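Local structure of pterin-4-alpha-carbinolamine dehydratase MoaB2 (Mycobacterium marinum, 3RFQ) at residues Leu34-Asp39 against Asp91-Val96; Ser110-Leu115 against Arg142-Val147. The protein probably binds molybdopterin or a pterin precursor during biosynthesis of the molybdenum cofactor. All coordinates share one frame; numbering follows the deposited sequence.

Interaction 1: Leu34-Asp39 against Asp91-Val96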
# COMPACT_ATOMS: atom_id res chain seq x y z
N LEU C 34 -7.86 1.24 28.67
CA LEU C 34 -7.07 2.17 29.47
C LEU C 34 -6.08 2.87 28.55
O LEU C 34 -5.53 2.24 27.65
CB LEU C 34 -6.29 1.43 30.56
CG LEU C 34 -5.43 2.30 31.49
CD1 LEU C 34 -6.30 2.93 32.57
CD2 LEU C 34 -4.29 1.50 32.16
N VAL C 35 -5.88 4.16 28.77
CA VAL C 35 -4.88 4.94 28.06
C VAL C 35 -3.67 5.17 28.97
O VAL C 35 -3.82 5.54 30.12
CB VAL C 35 -5.42 6.33 27.67
CG1 VAL C 35 -4.39 7.11 26.84
CG2 VAL C 35 -6.78 6.20 26.92
N VAL C 36 -2.47 4.92 28.45
CA VAL C 36 -1.23 5.19 29.18
C VAL C 36 -0.47 6.26 28.42
O VAL C 36 -0.01 6.00 27.32
CB VAL C 36 -0.36 3.92 29.35
CG1 VAL C 36 0.98 4.26 30.05
CG2 VAL C 36 -1.12 2.89 30.12
N VAL C 37 -0.35 7.46 28.99
CA VAL C 37 0.44 8.53 28.40
C VAL C 37 1.87 8.51 28.94
O VAL C 37 2.10 8.73 30.13
CB VAL C 37 -0.23 9.92 28.61
CG1 VAL C 37 0.67 11.05 28.09
CG2 VAL C 37 -1.60 9.94 27.92
N VAL C 38 2.82 8.23 28.05
CA VAL C 38 4.22 8.21 28.39
C VAL C 38 4.78 9.54 28.00
O VAL C 38 5.03 9.81 26.83
CB VAL C 38 4.99 7.13 27.62
CG1 VAL C 38 6.44 7.06 28.12
CG2 VAL C 38 4.32 5.79 27.76
N ASP C 39 4.98 10.39 29.00
CA ASP C 39 5.52 11.71 28.78
C ASP C 39 5.98 12.30 30.11
O ASP C 39 5.23 12.31 31.09
CB ASP C 39 4.46 12.60 28.11
CG ASP C 39 5.02 13.99 27.77
OD1 ASP C 39 5.83 14.11 26.82
OD2 ASP C 39 4.64 14.95 28.46
N ASP C 91 -9.41 -4.84 28.57
CA ASP C 91 -9.31 -5.54 27.28
C ASP C 91 -8.27 -4.95 26.32
O ASP C 91 -7.61 -5.69 25.59
CB ASP C 91 -10.67 -5.64 26.56
CG ASP C 91 -11.72 -6.32 27.41
OD1 ASP C 91 -11.64 -7.56 27.64
OD2 ASP C 91 -12.63 -5.59 27.84
N LEU C 92 -8.15 -3.62 26.34
CA LEU C 92 -7.28 -2.86 25.43
C LEU C 92 -6.51 -1.78 26.17
O LEU C 92 -7.11 -0.89 26.78
CB LEU C 92 -8.10 -2.22 24.31
CG LEU C 92 -7.33 -1.28 23.35
CD1 LEU C 92 -6.10 -1.98 22.72
CD2 LEU C 92 -8.21 -0.71 22.25
N VAL C 93 -5.19 -1.86 26.12
CA VAL C 93 -4.35 -0.75 26.55
C VAL C 93 -3.73 -0.06 25.33
O VAL C 93 -3.06 -0.70 24.53
CB VAL C 93 -3.25 -1.19 27.54
CG1 VAL C 93 -2.37 0.04 27.99
CG2 VAL C 93 -3.86 -1.87 28.76
N VAL C 94 -3.94 1.25 25.20
CA VAL C 94 -3.26 2.04 24.19
C VAL C 94 -2.31 2.95 24.97
O VAL C 94 -2.77 3.72 25.81
CB VAL C 94 -4.28 2.87 23.35
CG1 VAL C 94 -3.59 3.75 22.35
CG2 VAL C 94 -5.28 1.95 22.64
N SER C 95 -1.00 2.84 24.74
CA SER C 95 -0.03 3.81 25.29
C SER C 95 0.31 4.85 24.21
O SER C 95 0.20 4.56 23.03
CB SER C 95 1.25 3.10 25.76
OG SER C 95 1.99 2.54 24.68
N VAL C 96 0.71 6.05 24.62
CA VAL C 96 1.04 7.11 23.70
C VAL C 96 2.40 7.68 24.09
O VAL C 96 2.60 8.15 25.25
CB VAL C 96 -0.07 8.21 23.69
CG1 VAL C 96 0.43 9.53 23.13
CG2 VAL C 96 -1.20 7.76 22.84

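Interaction 2: Ser110-Leu115 against Arg142-Val147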
# COMPACT_ATOMS: atom_id res chain seq x y z
N SER C 110 9.92 -1.64 27.58
CA SER C 110 8.99 -1.89 28.70
C SER C 110 7.86 -2.84 28.29
O SER C 110 7.49 -3.75 29.04
CB SER C 110 8.37 -0.60 29.22
OG SER C 110 9.35 0.35 29.63
N THR C 111 7.32 -2.61 27.09
CA THR C 111 6.19 -3.40 26.61
C THR C 111 6.59 -4.85 26.30
O THR C 111 5.89 -5.79 26.68
CB THR C 111 5.53 -2.71 25.41
OG1 THR C 111 5.10 -1.41 25.84
CG2 THR C 111 4.33 -3.52 24.87
N ARG C 112 7.72 -5.04 25.65
CA ARG C 112 8.16 -6.38 25.24
C ARG C 112 8.17 -7.37 26.41
O ARG C 112 7.82 -8.53 26.24
CB ARG C 112 9.56 -6.33 24.62
CG ARG C 112 9.96 -7.60 23.84
CD ARG C 112 11.27 -7.37 23.07
NE ARG C 112 11.16 -6.37 22.00
CZ ARG C 112 11.82 -5.20 21.95
NH1 ARG C 112 12.66 -4.84 22.92
NH2 ARG C 112 11.63 -4.39 20.92
N GLU C 113 8.60 -6.89 27.58
CA GLU C 113 8.74 -7.71 28.78
C GLU C 113 7.44 -8.31 29.28
O GLU C 113 7.42 -9.43 29.79
CB GLU C 113 9.36 -6.89 29.90
CG GLU C 113 10.86 -6.86 29.85
CD GLU C 113 11.44 -8.27 29.82
OE1 GLU C 113 11.31 -8.98 30.85
OE2 GLU C 113 12.02 -8.64 28.75
N ILE C 114 6.36 -7.55 29.14
CA ILE C 114 5.08 -8.01 29.62
C ILE C 114 4.23 -8.73 28.56
O ILE C 114 3.23 -9.34 28.93
CB ILE C 114 4.29 -6.90 30.34
CG1 ILE C 114 3.99 -5.73 29.42
CG2 ILE C 114 5.10 -6.40 31.50
CD1 ILE C 114 2.66 -5.79 28.76
N LEU C 115 4.60 -8.68 27.28
CA LEU C 115 3.82 -9.38 26.24
C LEU C 115 3.97 -10.90 26.27
O LEU C 115 5.08 -11.41 26.42
CB LEU C 115 4.13 -8.84 24.85
CG LEU C 115 3.70 -7.41 24.52
CD1 LEU C 115 4.12 -7.08 23.08
CD2 LEU C 115 2.19 -7.20 24.72
N ARG C 142 8.77 2.45 16.80
CA ARG C 142 9.19 1.12 17.27
C ARG C 142 8.14 0.51 18.23
O ARG C 142 8.39 -0.51 18.91
CB ARG C 142 10.55 1.19 17.97
CG ARG C 142 11.70 1.91 17.23
CD ARG C 142 13.04 1.64 17.93
NE ARG C 142 13.02 2.20 19.26
CZ ARG C 142 13.02 1.50 20.41
NH1 ARG C 142 13.12 0.19 20.43
NH2 ARG C 142 12.97 2.17 21.56
N GLY C 143 6.98 1.15 18.33
CA GLY C 143 5.92 0.64 19.22
C GLY C 143 5.53 -0.79 18.86
O GLY C 143 5.49 -1.16 17.68
N LEU C 144 5.27 -1.58 19.89
CA LEU C 144 4.79 -2.95 19.75
C LEU C 144 3.29 -3.09 19.87
O LEU C 144 2.58 -2.19 20.35
CB LEU C 144 5.40 -3.78 20.86
CG LEU C 144 6.93 -3.71 20.94
CD1 LEU C 144 7.39 -4.61 22.08
CD2 LEU C 144 7.62 -4.06 19.59
N ALA C 145 2.80 -4.26 19.48
CA ALA C 145 1.40 -4.60 19.72
C ALA C 145 1.38 -6.09 20.03
O ALA C 145 2.10 -6.87 19.41
CB ALA C 145 0.57 -4.33 18.49
N GLY C 146 0.56 -6.48 20.98
CA GLY C 146 0.46 -7.88 21.34
C GLY C 146 -0.45 -8.17 22.52
O GLY C 146 -1.14 -7.28 23.05
N VAL C 147 -0.43 -9.43 22.95
CA VAL C 147 -1.30 -9.89 24.01
C VAL C 147 -0.50 -10.22 25.26
O VAL C 147 0.54 -10.90 25.20
CB VAL C 147 -2.17 -11.08 23.56
CG1 VAL C 147 -3.04 -11.55 24.69
CG2 VAL C 147 -3.07 -10.65 22.40

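Interaction 1: Leu34-Asp39 against Asp91-Val96
Val36 lies between Val94 and Val96 on the neighbouring strand and bonds to both: its N donates to Val94 O at 2.9 Å, and its O accepts Val96 N at 2.8 Å. Leu34 does the same one step earlier with Leu92 and Val94, and Val38 N closes the ladder on Val96 O, so five backbone bonds join two parallel strands whose short segments are inclined by 18°. CA-H groups of Val35 and Ser95 add weaker contacts, Ser95 CA lying 3.0 Å from Val36 O.

Side chains meet chiefly on the face carrying Leu34, Val36, Val93 and Ser95. Val36 CG2 and Val93 CG1 touch at 3.8 Å where the two side chains pass at an angle, while the CB atoms of Val36 and Ser95 stand 4.0 Å apart. Ser95 OG sits between its backbone N and carbonyl carbon (chi1 67°) and there hydrogen-bonds Asn155 ND2 from strand 151-156.

Val93 on this face packs against Leu82 and Ala85 of helix 75-87. Val35 and Val96, on the other face, meet Val54 of helix 51-60. Strand 63-71 bonds to the far edge of 31-38, making this pair part of the parallel centre of an alpha/beta sandwich.

Interaction 2: Ser110-Leu115 against Arg142-Val147
Leu144, just before strand 145-148, and Leu115, just past helix 107-114, carry an apolar contact. Leu144 has CG beside its backbone N (chi1 -54°), and from there CD1 settles on the helix backbone, 3.6 Å from Arg112 N, and also touches Arg112 CB at 3.8 Å. Its CB meets two partners at 4.2 Å, Thr111 CG2 and Leu115 CD1; the threonine and Leu144 side chains run past each other in opposite directions.

Leu115 packs against main chain more than side chain. CD1, extended away from CA (chi2 180°), lies 4.1 Å from Gly146 CA, and the other methyl, CD2, comes to 3.6 Å from Gly146 C. Gly146 has no side chain, and the Leu115 methyls lie directly on its main chain. Farther along, Leu115 C approaches Val147 O at 3.6 Å.

The polar groups find their partners outside the two segments. Thr111 OG1 bonds to Thr107 O and Asn155 ND2, and Asn155 OD1 takes Leu144 N, so one amide serves both sides of the contact. Both guanidinium groups lie near the Glu109 carboxylate, Arg142 in a salt bridge and Arg112 only at long range, which probably offsets their like charge. Arg142 also packs on Glu118 of a second subunit, and Val147 on Val101 of a third.

Ile114 O bonds to Ser148 OG and Val147 pairs through its backbone with Asp116, so buried hydrocarbon and surrounding hydrogen bonds together hold the helix end on the strand.

How the interactions relate
Interaction 1 is completed along the chain before interaction 2 begins, and strand 92-96 of the first is followed by helix 107-114 of the second. Their centres lie 12 Å apart and their nearest atoms about 5 Å apart, without touching. Both reach one mixed sheet: interaction 1 joins parallel strands near its middle, whereas interaction 2 covers the antiparallel strand 145-148, with strand 151-156 between. Asn155 on that intervening strand bridges them, as its amide N bonds to both Ser95 and Thr111. Helix 75-87 also touches both, Leu82 meeting Val93 and Thr111. The sodium ion is bound by Ser129 and Asp165, which belong to neither contact.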